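Long-range contacts in N-alpha-acetyltransferase 30 (Saccharomyces cerevisiae, PDB 6YGA), which catalyses transfer of an acetyl group from acetyl-CoA to the N-terminal methionine of proteins, as the catalytic subunit of the NatC complex: residues 18-23 / 31-36; 47-52 / 59-64; 78-83 / 116-121; 137-142 / 151-156. All coordinates share one frame; numbering follows the deposited sequence.

How the contacts relate
The four contacts illustrate how chemistry follows position in a single acetyltransferase domain. Contact 2 is the most thoroughly buried, joining two strands in one half of the central sheet through backbone bonds and apolar side chains. Contact 1, partly buried, packs two helices mainly through side chains; Leu-22 and Ser-18 reach contact 2, while Ile-23, Tyr-31 and Tyr-36 touch Met-83 of contact 3. Contacts 3 and 4 are also partly buried and adjoin in the other half of the sheet, where strands 114-120 and 151-157 are neighbours. Contact 3 mixes backbone bonds with a phenol-carboxylate pair and a water; contact 4, at the sheet's margin, turns arginines toward another subunit.

Contact 1 (18-23 / 31-36); sequences SIKKLI and YSIYVY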
loop_
_atom_site.group_PDB
_atom_site.type_symbol
_atom_site.label_atom_id
_atom_site.label_comp_id
_atom_site.label_asym_id
_atom_site.label_seq_id
_atom_site.Cartn_x
_atom_site.Cartn_y
_atom_site.Cartn_z
ATOM N N SER A 18 -5.223 -6.110 34.473
ATOM C CA SER A 18 -3.785 -6.332 34.358
ATOM C C SER A 18 -3.386 -6.626 32.918
ATOM O O SER A 18 -2.305 -6.223 32.471
ATOM C CB SER A 18 -3.360 -7.475 35.276
ATOM O OG SER A 18 -3.956 -7.363 36.558
ATOM N N ILE A 19 -4.243 -7.336 32.181
ATOM C CA ILE A 19 -3.974 -7.617 30.772
ATOM C C ILE A 19 -3.951 -6.325 29.967
ATOM O O ILE A 19 -3.099 -6.136 29.090
ATOM C CB ILE A 19 -5.018 -8.607 30.225
ATOM C CG1 ILE A 19 -4.911 -9.953 30.946
ATOM C CG2 ILE A 19 -4.868 -8.779 28.720
ATOM C CD1 ILE A 19 -6.049 -10.900 30.645
ATOM N N LYS A 20 -4.884 -5.415 30.255
ATOM C CA LYS A 20 -4.922 -4.140 29.548
ATOM C C LYS A 20 -3.648 -3.338 29.784
ATOM O O LYS A 20 -3.114 -2.723 28.854
ATOM C CB LYS A 20 -6.156 -3.341 29.977
ATOM C CG LYS A 20 -6.068 -1.854 29.669
ATOM C CD LYS A 20 -7.430 -1.258 29.367
ATOM C CE LYS A 20 -7.290 0.181 28.901
ATOM N NZ LYS A 20 -8.527 0.679 28.242
ATOM N N LYS A 21 -3.135 -3.344 31.017
ATOM C CA LYS A 21 -1.920 -2.591 31.316
ATOM C C LYS A 21 -0.723 -3.142 30.549
ATOM O O LYS A 21 0.089 -2.376 30.020
ATOM C CB LYS A 21 -1.645 -2.613 32.818
ATOM C CG LYS A 21 -0.586 -1.619 33.263
ATOM C CD LYS A 21 -1.065 -0.187 33.066
ATOM C CE LYS A 21 -0.107 0.813 33.699
ATOM N NZ LYS A 21 -0.656 2.201 33.706
ATOM N N LEU A 22 -0.599 -4.469 30.481
ATOM C CA LEU A 22 0.511 -5.077 29.752
ATOM C C LEU A 22 0.480 -4.694 28.278
ATOM O O LEU A 22 1.483 -4.230 27.723
ATOM C CB LEU A 22 0.463 -6.596 29.901
ATOM C CG LEU A 22 1.034 -7.237 31.163
ATOM C CD1 LEU A 22 0.863 -8.747 31.102
ATOM C CD2 LEU A 22 2.497 -6.872 31.317
ATOM N N ILE A 23 -0.667 -4.888 27.627
ATOM C CA ILE A 23 -0.758 -4.673 26.187
ATOM C C ILE A 23 -0.588 -3.196 25.847
ATOM O O ILE A 23 0.036 -2.848 24.839
ATOM C CB ILE A 23 -2.087 -5.243 25.656
ATOM C CG1 ILE A 23 -2.105 -6.768 25.798
ATOM C CG2 ILE A 23 -2.318 -4.839 24.208
ATOM C CD1 ILE A 23 -3.429 -7.412 25.451
ATOM N N TYR A 31 -5.722 0.634 22.743
ATOM C CA TYR A 31 -7.041 0.069 22.520
ATOM C C TYR A 31 -8.004 0.558 23.595
ATOM O O TYR A 31 -7.617 0.776 24.746
ATOM C CB TYR A 31 -6.996 -1.464 22.530
ATOM C CG TYR A 31 -6.082 -2.061 21.485
ATOM C CD1 TYR A 31 -5.872 -1.420 20.272
ATOM C CD2 TYR A 31 -5.425 -3.264 21.714
ATOM C CE1 TYR A 31 -5.037 -1.959 19.315
ATOM C CE2 TYR A 31 -4.588 -3.814 20.761
ATOM C CZ TYR A 31 -4.397 -3.154 19.564
ATOM O OH TYR A 31 -3.565 -3.687 18.608
ATOM N N SER A 32 -9.263 0.735 23.207
ATOM C CA SER A 32 -10.283 1.092 24.177
ATOM C C SER A 32 -10.691 -0.139 24.982
ATOM O O SER A 32 -10.305 -1.270 24.679
ATOM C CB SER A 32 -11.501 1.707 23.486
ATOM O OG SER A 32 -12.240 0.728 22.775
ATOM N N ILE A 33 -11.484 0.096 26.030
ATOM C CA ILE A 33 -11.997 -1.009 26.836
ATOM C C ILE A 33 -12.813 -1.963 25.973
ATOM O O ILE A 33 -12.774 -3.185 26.160
ATOM C CB ILE A 33 -12.819 -0.468 28.023
ATOM C CG1 ILE A 33 -11.897 0.169 29.070
ATOM C CG2 ILE A 33 -13.660 -1.568 28.663
ATOM C CD1 ILE A 33 -12.627 0.695 30.298
ATOM N N TYR A 34 -13.549 -1.425 25.000
ATOM C CA TYR A 34 -14.403 -2.263 24.171
ATOM C C TYR A 34 -13.638 -3.003 23.081
ATOM O O TYR A 34 -14.188 -3.937 22.487
ATOM C CB TYR A 34 -15.530 -1.425 23.574
ATOM C CG TYR A 34 -16.702 -1.334 24.515
ATOM C CD1 TYR A 34 -17.707 -2.292 24.490
ATOM C CD2 TYR A 34 -16.782 -0.320 25.460
ATOM C CE1 TYR A 34 -18.776 -2.228 25.360
ATOM C CE2 TYR A 34 -17.846 -0.246 26.335
ATOM C CZ TYR A 34 -18.840 -1.202 26.281
ATOM O OH TYR A 34 -19.899 -1.125 27.154
ATOM N N VAL A 35 -12.387 -2.630 22.813
ATOM C CA VAL A 35 -11.524 -3.502 22.023
ATOM C C VAL A 35 -11.223 -4.774 22.803
ATOM O O VAL A 35 -11.310 -5.887 22.273
ATOM C CB VAL A 35 -10.230 -2.769 21.624
ATOM C CG1 VAL A 35 -9.349 -3.679 20.781
ATOM C CG2 VAL A 35 -10.547 -1.489 20.876
ATOM N N TYR A 36 -10.891 -4.624 24.088
ATOM C CA TYR A 36 -10.616 -5.785 24.928
ATOM C C TYR A 36 -11.880 -6.589 25.190
ATOM O O TYR A 36 -11.830 -7.818 25.306
ATOM C CB TYR A 36 -9.986 -5.342 26.247
ATOM C CG TYR A 36 -8.606 -4.748 26.096
ATOM C CD1 TYR A 36 -7.487 -5.563 25.998
ATOM C CD2 TYR A 36 -8.423 -3.373 26.050
ATOM C CE1 TYR A 36 -6.223 -5.026 25.857
ATOM C CE2 TYR A 36 -7.161 -2.826 25.909
ATOM C CZ TYR A 36 -6.065 -3.657 25.813
ATOM O OH TYR A 36 -4.805 -3.123 25.673
#
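In the pair of helices that follows the first strand of the GNAT fold, Lys-20 lies across the ring of Tyr-36. Its CB stands over one face as a CH-pi contact, 4.3 Å from the ring centroid of Tyr-36, and Lys-20 CD runs on to 3.8 Å from Tyr-36 CE2. With CG anti to the backbone N (chi1 161°), the chain crosses the ring at about a right angle and delivers NZ beside Ile-33, where NZ forms a salt bridge with Glu-56 of the N-alpha-acetyltransferase 35 chain. These are helices 13-26 and 33-40, whose connection in related N-terminal acetyltransferases helps shape the substrate site. Ile-23 works from the ring's edge: its CD1 lies in plane, 3.7 Å from Tyr-36 CE1. Ile-23 CG2 packs 3.4 Å from Tyr-36 OH, a hydroxyl hydrogen-bonded to Asp-24, and also reaches Tyr-31 CE2 at 4.3 Å. Ser-32 N-caps the second helix, its OG accepting weak bonds from Tyr-34 N and Val-35 N and hydrogen-bonded to Ser-54 of the N-alpha-acetyltransferase 35 chain.

Contact 2 (47-52 / 59-64); sequences TYIAVD and NIPIGC
The flat groups meeting between Ala-50 and residues 62-63 are peptide carbonyls, approached differently. Ala-50 N donates to Gly-63 O at 2.7 Å, tilted 34° from the carbonyl plane, whereas Ile-62 N reaches Ala-50 O at 2.8 Å nearly along the C=O axis. Gly-63 N adds a weak bond to that same Ala-50 O, which is thus gripped twice. Two successive residues facing one partner make a classic beta bulge in this antiparallel hairpin. The bulge presents the side chain of Ile-62 to the same carbonyl: CG1, set between its backbone N and carbonyl carbon (chi1 48°), comes within 3.2 Å of Ala-50 O, and Ile-62 CD1 packs 3.8 Å from Ala-50 CB. Beyond the bulge, Ile-49 and Cys-64 form a non-hydrogen-bonded pair; Ile-49 CG2 touches both Cys-64 CB and Pro-61 CB, each at 4.0 Å. Val-51 CG1 rests against Ile-60 O at 3.3 Å. Helix 13-26 packs on the sheet face bearing Ile-49 and Cys-64, helix 95-109 meets Ala-50 and Ile-62, and strand 3-7 bonds to the other edge of strand 47-52.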
loop_
_atom_site.group_PDB
_atom_site.type_symbol
_atom_site.label_atom_id
_atom_site.label_comp_id
_atom_site.label_asym_id
_atom_site.label_seq_id
_atom_site.Cartn_x
_atom_site.Cartn_y
_atom_site.Cartn_z
ATOM N N THR A 47 -7.766 -16.516 25.307
ATOM C CA THR A 47 -6.840 -15.572 25.919
ATOM C C THR A 47 -6.116 -16.268 27.062
ATOM O O THR A 47 -6.753 -16.879 27.926
ATOM C CB THR A 47 -7.567 -14.324 26.428
ATOM O OG1 THR A 47 -8.118 -13.608 25.317
ATOM C CG2 THR A 47 -6.607 -13.413 27.173
ATOM N N TYR A 48 -4.788 -16.181 27.058
ATOM C CA TYR A 48 -3.956 -16.835 28.056
ATOM C C TYR A 48 -3.039 -15.815 28.712
ATOM O O TYR A 48 -2.671 -14.808 28.103
ATOM C CB TYR A 48 -3.116 -17.963 27.438
ATOM C CG TYR A 48 -3.911 -19.212 27.153
ATOM C CD1 TYR A 48 -4.656 -19.333 25.987
ATOM C CD2 TYR A 48 -3.925 -20.268 28.053
ATOM C CE1 TYR A 48 -5.393 -20.474 25.724
ATOM C CE2 TYR A 48 -4.656 -21.414 27.801
ATOM C CZ TYR A 48 -5.389 -21.513 26.636
ATOM O OH TYR A 48 -6.118 -22.655 26.387
ATOM N N ILE A 49 -2.672 -16.091 29.962
ATOM C CA ILE A 49 -1.752 -15.249 30.711
ATOM C C ILE A 49 -0.588 -16.102 31.197
ATOM O O ILE A 49 -0.681 -17.326 31.315
ATOM C CB ILE A 49 -2.434 -14.542 31.902
ATOM C CG1 ILE A 49 -3.204 -15.555 32.755
ATOM C CG2 ILE A 49 -3.341 -13.426 31.411
ATOM C CD1 ILE A 49 -3.829 -14.964 34.000
ATOM N N ALA A 50 0.525 -15.431 31.474
ATOM C CA ALA A 50 1.688 -16.040 32.102
ATOM C C ALA A 50 1.929 -15.331 33.424
ATOM O O ALA A 50 1.919 -14.098 33.476
ATOM C CB ALA A 50 2.927 -15.939 31.207
ATOM N N VAL A 51 2.122 -16.106 34.492
ATOM C CA VAL A 51 2.400 -15.565 35.816
ATOM C C VAL A 51 3.663 -16.226 36.354
ATOM O O VAL A 51 3.963 -17.380 36.033
ATOM C CB VAL A 51 1.215 -15.764 36.796
ATOM C CG1 VAL A 51 -0.044 -15.077 36.272
ATOM C CG2 VAL A 51 0.955 -17.248 37.060
ATOM N N ASP A 52 4.418 -15.477 37.157
ATOM C CA ASP A 52 5.613 -15.986 37.826
ATOM C C ASP A 52 5.194 -16.415 39.227
ATOM O O ASP A 52 4.869 -15.572 40.069
ATOM C CB ASP A 52 6.718 -14.929 37.869
ATOM C CG ASP A 52 8.022 -15.447 38.481
ATOM O OD1 ASP A 52 8.065 -16.600 38.963
ATOM O OD2 ASP A 52 9.015 -14.687 38.476
ATOM N N ASN A 59 0.311 -14.002 41.188
ATOM C CA ASN A 59 -0.778 -14.126 40.230
ATOM C C ASN A 59 -0.911 -12.916 39.303
ATOM O O ASN A 59 -1.865 -12.852 38.524
ATOM C CB ASN A 59 -2.095 -14.382 40.971
ATOM C CG ASN A 59 -3.192 -14.895 40.058
ATOM O OD1 ASN A 59 -4.220 -14.243 39.881
ATOM N ND2 ASN A 59 -2.973 -16.063 39.462
ATOM N N ILE A 60 0.004 -11.956 39.368
ATOM C CA ILE A 60 -0.084 -10.840 38.419
ATOM C C ILE A 60 0.370 -11.336 37.050
ATOM O O ILE A 60 1.337 -12.121 36.967
ATOM C CB ILE A 60 0.757 -9.650 38.899
ATOM C CG1 ILE A 60 0.489 -8.418 38.024
ATOM C CG2 ILE A 60 2.233 -10.006 38.887
ATOM C CD1 ILE A 60 1.426 -7.281 38.291
ATOM N N PRO A 61 -0.312 -10.977 35.966
ATOM C CA PRO A 61 0.153 -11.405 34.641
ATOM C C PRO A 61 1.393 -10.633 34.215
ATOM O O PRO A 61 1.414 -9.401 34.238
ATOM C CB PRO A 61 -1.043 -11.104 33.731
ATOM C CG PRO A 61 -2.220 -11.009 34.646
ATOM C CD PRO A 61 -1.676 -10.427 35.915
ATOM N N ILE A 62 2.431 -11.376 33.818
ATOM C CA ILE A 62 3.632 -10.789 33.226
ATOM C C ILE A 62 3.678 -10.977 31.717
ATOM O O ILE A 62 4.579 -10.432 31.059
ATOM C CB ILE A 62 4.915 -11.358 33.873
ATOM C CG1 ILE A 62 4.868 -12.889 33.949
ATOM C CG2 ILE A 62 5.101 -10.779 35.261
ATOM C CD1 ILE A 62 5.459 -13.605 32.747
ATOM N N GLY A 63 2.745 -11.731 31.154
ATOM C CA GLY A 63 2.630 -11.880 29.718
ATOM C C GLY A 63 1.254 -12.400 29.381
ATOM O O GLY A 63 0.602 -13.056 30.200
ATOM N N CYS A 64 0.808 -12.099 28.165
ATOM C CA CYS A 64 -0.517 -12.538 27.755
ATOM C C CYS A 64 -0.603 -12.586 26.239
ATOM O O CYS A 64 0.171 -11.939 25.527
ATOM C CB CYS A 64 -1.608 -11.622 28.313
ATOM S SG CYS A 64 -1.598 -9.968 27.599
#

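Contact 3 (78-83 / 116-121); sequences RGYIGM and MLETEV. With EDO (1,2-ethanediol), chain K.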
loop_
_atom_site.group_PDB
_atom_site.type_symbol
_atom_site.label_atom_id
_atom_site.label_comp_id
_atom_site.label_asym_id
_atom_site.label_seq_id
_atom_site.Cartn_x
_atom_site.Cartn_y
_atom_site.Cartn_z
ATOM N N ARG A 78 -10.682 -19.627 10.721
ATOM C CA ARG A 78 -9.436 -18.873 10.800
ATOM C C ARG A 78 -9.230 -18.387 12.230
ATOM O O ARG A 78 -9.991 -17.548 12.727
ATOM C CB ARG A 78 -9.449 -17.696 9.826
ATOM C CG ARG A 78 -8.351 -16.677 10.084
ATOM C CD ARG A 78 -8.182 -15.729 8.913
ATOM N NE ARG A 78 -7.632 -16.410 7.745
ATOM C CZ ARG A 78 -7.421 -15.825 6.571
ATOM N NH1 ARG A 78 -7.716 -14.544 6.403
ATOM N NH2 ARG A 78 -6.914 -16.522 5.563
ATOM N N GLY A 79 -8.208 -18.923 12.891
ATOM C CA GLY A 79 -7.761 -18.349 14.139
ATOM C C GLY A 79 -6.962 -17.082 13.901
ATOM O O GLY A 79 -6.319 -16.909 12.866
ATOM N N TYR A 80 -7.011 -16.179 14.878
ATOM C CA TYR A 80 -6.382 -14.872 14.744
ATOM C C TYR A 80 -5.719 -14.483 16.055
ATOM O O TYR A 80 -6.345 -14.566 17.116
ATOM C CB TYR A 80 -7.410 -13.811 14.331
ATOM C CG TYR A 80 -6.843 -12.416 14.219
ATOM C CD1 TYR A 80 -6.001 -12.072 13.171
ATOM C CD2 TYR A 80 -7.157 -11.442 15.158
ATOM C CE1 TYR A 80 -5.481 -10.799 13.065
ATOM C CE2 TYR A 80 -6.643 -10.164 15.060
ATOM C CZ TYR A 80 -5.806 -9.849 14.013
ATOM O OH TYR A 80 -5.291 -8.578 13.912
ATOM N N ILE A 81 -4.459 -14.066 15.981
ATOM C CA ILE A 81 -3.704 -13.608 17.142
ATOM C C ILE A 81 -3.757 -12.086 17.148
ATOM O O ILE A 81 -3.109 -11.430 16.324
ATOM C CB ILE A 81 -2.258 -14.123 17.114
ATOM C CG1 ILE A 81 -2.241 -15.655 17.158
ATOM C CG2 ILE A 81 -1.452 -13.541 18.266
ATOM C CD1 ILE A 81 -0.849 -16.259 17.124
ATOM N N GLY A 82 -4.536 -11.522 18.066
ATOM C CA GLY A 82 -4.724 -10.085 18.113
ATOM C C GLY A 82 -3.628 -9.347 18.852
ATOM O O GLY A 82 -3.085 -8.360 18.345
HETATM N N MSE A 83 -3.294 -9.813 20.052
HETATM C CA MSE A 83 -2.275 -9.159 20.868
HETATM C C MSE A 83 -1.326 -10.139 21.558
HETATM O O MSE A 83 -1.718 -11.233 21.965
HETATM C CB MSE A 83 -2.930 -8.267 21.926
HETATM C CG MSE A 83 -3.672 -7.071 21.358
HETATM SE SE MSE A 83 -5.581 -7.385 21.098
HETATM C CE MSE A 83 -6.171 -7.184 22.949
HETATM N N MSE A 116 -3.854 -16.730 11.643
HETATM C CA MSE A 116 -3.417 -15.533 10.933
HETATM C C MSE A 116 -3.040 -14.413 11.899
HETATM O O MSE A 116 -3.688 -14.225 12.928
HETATM C CB MSE A 116 -4.512 -15.058 9.973
HETATM C CG MSE A 116 -4.079 -13.976 8.993
HETATM SE SE MSE A 116 -4.218 -12.165 9.704
HETATM C CE MSE A 116 -6.122 -11.875 9.411
ATOM N N LEU A 117 -1.985 -13.676 11.558
ATOM C CA LEU A 117 -1.571 -12.516 12.331
ATOM C C LEU A 117 -0.917 -11.514 11.394
ATOM O O LEU A 117 -0.507 -11.849 10.279
ATOM C CB LEU A 117 -0.611 -12.901 13.468
ATOM C CG LEU A 117 0.783 -13.399 13.067
ATOM C CD1 LEU A 117 1.819 -12.285 13.158
ATOM C CD2 LEU A 117 1.208 -14.596 13.907
ATOM N N GLU A 118 -0.832 -10.273 11.858
ATOM C CA GLU A 118 -0.092 -9.223 11.177
ATOM C C GLU A 118 1.055 -8.778 12.068
ATOM O O GLU A 118 0.924 -8.755 13.297
ATOM C CB GLU A 118 -0.987 -8.025 10.838
ATOM C CG GLU A 118 -2.195 -8.369 9.986
ATOM C CD GLU A 118 -3.485 -8.390 10.777
ATOM O OE1 GLU A 118 -3.437 -8.165 12.006
ATOM O OE2 GLU A 118 -4.549 -8.627 10.168
ATOM N N THR A 119 2.177 -8.429 11.448
ATOM C CA THR A 119 3.341 -7.977 12.188
ATOM C C THR A 119 4.135 -7.018 11.313
ATOM O O THR A 119 3.960 -6.968 10.093
ATOM C CB THR A 119 4.212 -9.157 12.646
ATOM O OG1 THR A 119 5.183 -8.704 13.597
ATOM C CG2 THR A 119 4.931 -9.779 11.469
ATOM N N GLU A 120 4.997 -6.240 11.961
ATOM C CA GLU A 120 5.839 -5.295 11.243
ATOM C C GLU A 120 6.916 -6.037 10.463
ATOM O O GLU A 120 7.471 -7.032 10.936
ATOM C CB GLU A 120 6.488 -4.313 12.219
ATOM C CG GLU A 120 5.511 -3.555 13.112
ATOM C CD GLU A 120 5.182 -4.288 14.406
ATOM O OE1 GLU A 120 5.408 -5.515 14.484
ATOM O OE2 GLU A 120 4.699 -3.631 15.354
ATOM N N VAL A 121 7.218 -5.545 9.258
ATOM C CA VAL A 121 8.301 -6.137 8.486
ATOM C C VAL A 121 9.651 -5.850 9.124
ATOM O O VAL A 121 10.628 -6.558 8.849
ATOM C CB VAL A 121 8.270 -5.635 7.031
ATOM C CG1 VAL A 121 6.860 -5.725 6.473
ATOM C CG2 VAL A 121 8.795 -4.215 6.944
HETATM C C1 EDO K . 1.295 -10.412 16.272
HETATM O O1 EDO K . 2.517 -10.176 16.984
HETATM C C2 EDO K . 0.120 -10.224 17.223
HETATM O O2 EDO K . 0.126 -8.876 17.701
HETATM O O HOH W 1 -2.152 -9.371 14.500
#
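Tyr-80 and Met-116 form the parallel bridge that closes a beta-alpha-beta unit, strand 76-86, helix 95-109 and strand 114-120. The backbone bonds are Met-116 N to Gly-79 O at 2.8 Å and Ile-81 N to Met-116 O at 3.2 Å. The strand segments then diverge, their directions 33° apart; this splay corresponds to the V-shaped opening that in GNAT enzymes receives acetyl-CoA. Among apolar contacts, selenomethionine Met-116 lays SE at the edge of the Tyr-80 ring, 5.0 Å from its centroid, a Met-aromatic contact made possible by a chain bent at chi2 and chi3. Ile-81 and Leu-117 run side by side in the same direction, and the CB of Met-116 packs 3.9 Å from Arg-78 CD, whose guanidinium is salt-bridged to Glu-114. Polar side-chain contact spans the opening: Tyr-80 OH donates to the syn lone pair of Glu-118 OE1 at 2.7 Å, with ring and carboxylate planes 63° apart. Where backbone bonding has ceased, a water mediates, accepting from Glu-118 N at 3.1 Å and lying close to Ile-81 O and Glu-118 OE1. A 1,2-ethanediol, probably from the crystallisation liquor, also occupies the opening: its O2 makes a weak bond to Gly-82 O at 3.3 Å, and its C1 lies 3.7 Å from Leu-117 CD1.

Contact 4 (137-142 / 151-156); sequences RMKRMF and AFKLIL. With EDO (1,2-ethanediol), chain B.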
loop_
_atom_site.group_PDB
_atom_site.type_symbol
_atom_site.label_atom_id
_atom_site.label_comp_id
_atom_site.label_asym_id
_atom_site.label_seq_id
_atom_site.Cartn_x
_atom_site.Cartn_y
_atom_site.Cartn_z
ATOM N N ARG A 137 4.926 -15.755 5.067
ATOM C CA ARG A 137 4.369 -14.469 4.675
ATOM C C ARG A 137 3.508 -14.635 3.430
ATOM O O ARG A 137 3.967 -15.155 2.408
ATOM C CB ARG A 137 5.496 -13.471 4.422
ATOM C CG ARG A 137 6.565 -13.505 5.503
ATOM C CD ARG A 137 7.808 -12.733 5.115
ATOM N NE ARG A 137 8.879 -12.947 6.084
ATOM C CZ ARG A 137 10.119 -12.490 5.948
ATOM N NH1 ARG A 137 10.459 -11.785 4.877
ATOM N NH2 ARG A 137 11.023 -12.741 6.886
HETATM N N MSE A 138 2.261 -14.193 3.518
HETATM C CA MSE A 138 1.320 -14.354 2.420
HETATM C C MSE A 138 0.959 -13.026 1.770
HETATM O O MSE A 138 0.321 -12.998 0.719
HETATM C CB MSE A 138 0.049 -15.055 2.909
HETATM C CG MSE A 138 0.264 -16.515 3.270
HETATM SE SE MSE A 138 0.965 -17.527 1.758
HETATM C CE MSE A 138 -0.567 -17.387 0.559
ATOM N N LYS A 139 1.378 -11.925 2.387
ATOM C CA LYS A 139 0.967 -10.613 1.913
ATOM C C LYS A 139 1.837 -9.552 2.570
ATOM O O LYS A 139 2.307 -9.733 3.696
ATOM C CB LYS A 139 -0.513 -10.360 2.228
ATOM C CG LYS A 139 -1.157 -9.212 1.474
ATOM C CD LYS A 139 -2.632 -9.117 1.843
ATOM C CE LYS A 139 -3.399 -8.190 0.921
ATOM N NZ LYS A 139 -4.850 -8.198 1.245
ATOM N N ARG A 140 2.044 -8.450 1.855
ATOM C CA ARG A 140 2.733 -7.281 2.386
ATOM C C ARG A 140 1.830 -6.072 2.213
ATOM O O ARG A 140 1.349 -5.807 1.106
ATOM C CB ARG A 140 4.073 -7.046 1.684
ATOM C CG ARG A 140 4.964 -6.022 2.379
ATOM C CD ARG A 140 6.207 -5.721 1.549
ATOM N NE ARG A 140 7.038 -4.670 2.135
ATOM C CZ ARG A 140 8.246 -4.870 2.655
ATOM N NH1 ARG A 140 8.776 -6.086 2.664
ATOM N NH2 ARG A 140 8.926 -3.852 3.163
HETATM N N MSE A 141 1.593 -5.347 3.300
HETATM C CA MSE A 141 0.670 -4.215 3.266
HETATM C C MSE A 141 1.413 -2.887 3.373
HETATM O O MSE A 141 2.128 -2.641 4.341
HETATM C CB MSE A 141 -0.371 -4.341 4.382
HETATM C CG MSE A 141 -1.257 -5.573 4.260
HETATM SE SE MSE A 141 -0.431 -7.206 4.942
HETATM C CE MSE A 141 -1.266 -7.257 6.702
ATOM N N PHE A 142 1.226 -2.039 2.364
ATOM C CA PHE A 142 1.978 -0.795 2.243
ATOM C C PHE A 142 1.603 0.178 3.359
ATOM O O PHE A 142 0.438 0.573 3.482
ATOM C CB PHE A 142 1.718 -0.178 0.872
ATOM C CG PHE A 142 2.446 1.112 0.628
ATOM C CD1 PHE A 142 3.788 1.112 0.286
ATOM C CD2 PHE A 142 1.779 2.323 0.714
ATOM C CE1 PHE A 142 4.457 2.299 0.054
ATOM C CE2 PHE A 142 2.440 3.511 0.479
ATOM C CZ PHE A 142 3.782 3.500 0.150
ATOM N N ALA A 151 3.595 -3.983 6.699
ATOM C CA ALA A 151 3.289 -5.164 7.486
ATOM C C ALA A 151 3.409 -6.400 6.613
ATOM O O ALA A 151 3.309 -6.336 5.385
ATOM C CB ALA A 151 1.880 -5.116 8.081
ATOM N N PHE A 152 3.635 -7.529 7.272
ATOM C CA PHE A 152 3.495 -8.844 6.670
ATOM C C PHE A 152 2.246 -9.502 7.238
ATOM O O PHE A 152 1.944 -9.360 8.429
ATOM C CB PHE A 152 4.718 -9.728 6.945
ATOM C CG PHE A 152 5.910 -9.426 6.074
ATOM C CD1 PHE A 152 5.747 -9.103 4.738
ATOM C CD2 PHE A 152 7.197 -9.476 6.593
ATOM C CE1 PHE A 152 6.845 -8.831 3.937
ATOM C CE2 PHE A 152 8.299 -9.205 5.796
ATOM C CZ PHE A 152 8.122 -8.882 4.469
ATOM N N LYS A 153 1.512 -10.199 6.379
ATOM C CA LYS A 153 0.416 -11.057 6.801
ATOM C C LYS A 153 0.951 -12.479 6.893
ATOM O O LYS A 153 1.355 -13.056 5.879
ATOM C CB LYS A 153 -0.748 -10.973 5.815
ATOM C CG LYS A 153 -1.994 -11.727 6.235
ATOM C CD LYS A 153 -3.108 -11.533 5.221
ATOM C CE LYS A 153 -4.453 -11.914 5.807
ATOM N NZ LYS A 153 -5.572 -11.444 4.944
ATOM N N LEU A 154 0.975 -13.029 8.104
ATOM C CA LEU A 154 1.510 -14.362 8.349
ATOM C C LEU A 154 0.369 -15.349 8.539
ATOM O O LEU A 154 -0.612 -15.052 9.227
ATOM C CB LEU A 154 2.412 -14.378 9.583
ATOM C CG LEU A 154 3.586 -13.401 9.573
ATOM C CD1 LEU A 154 4.417 -13.513 10.844
ATOM C CD2 LEU A 154 4.445 -13.639 8.350
ATOM N N ILE A 155 0.509 -16.527 7.930
ATOM C CA ILE A 155 -0.494 -17.583 7.994
ATOM C C ILE A 155 0.198 -18.911 8.273
ATOM O O ILE A 155 1.212 -19.237 7.644
ATOM C CB ILE A 155 -1.318 -17.668 6.695
ATOM C CG1 ILE A 155 -2.094 -16.371 6.471
ATOM C CG2 ILE A 155 -2.268 -18.856 6.740
ATOM C CD1 ILE A 155 -3.055 -16.439 5.321
ATOM N N LEU A 156 -0.346 -19.662 9.220
ATOM C CA LEU A 156 0.122 -21.006 9.546
ATOM C C LEU A 156 -1.000 -21.985 9.246
ATOM O O LEU A 156 -2.041 -21.963 9.931
ATOM C CB LEU A 156 0.541 -21.104 11.012
ATOM C CG LEU A 156 0.863 -22.497 11.554
ATOM C CD1 LEU A 156 2.172 -23.006 10.968
ATOM C CD2 LEU A 156 0.912 -22.488 13.078
HETATM C C1 EDO B . 1.383 -16.522 -2.411
HETATM O O1 EDO B . 2.801 -16.480 -2.600
HETATM C C2 EDO B . 0.828 -15.106 -2.290
HETATM O O2 EDO B . 1.344 -14.478 -1.111
#
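Two arginines flank Phe-152. Arg-137, extended from CG to NE, sets its CD over one ring face, 3.7 Å from the Phe-152 centroid, and its guanidinium lies 19° from the ring plane with NH1 at 3.5 Å from Phe-152 CE2. Arg-140 is turned quite differently: its guanidinium plane stands at 86° to the ring, and its NH1 comes obliquely to 3.4 Å from Phe-152 CZ. Both arginines thus pack on this ring while NH1 of each bonds to a backbone carbonyl of the N-alpha-acetyltransferase 35 chain, Asp-458 O for Arg-137 and Leu-457 O for Arg-140; salt bridges tie Arg-137 to Glu-131 and Arg-140 to Asp-150. The backbone is that of the antiparallel hairpin ending the GNAT sheet. Met-141 and Ala-151 exchange both bonds of a hydrogen-bonded pair, while Met-138 N reaches Lys-153 O at 2.8 Å and Lys-153 N reaches Lys-139 O, two residues opposite one, consistent with a classic bulge. On the other sheet face the apolar stems of two lysines meet, Lys-139 CB lying 3.6 Å from Lys-153 CB. Selenomethionine Met-141 packs beside them, its CE 4.0 Å from Ala-151 CB.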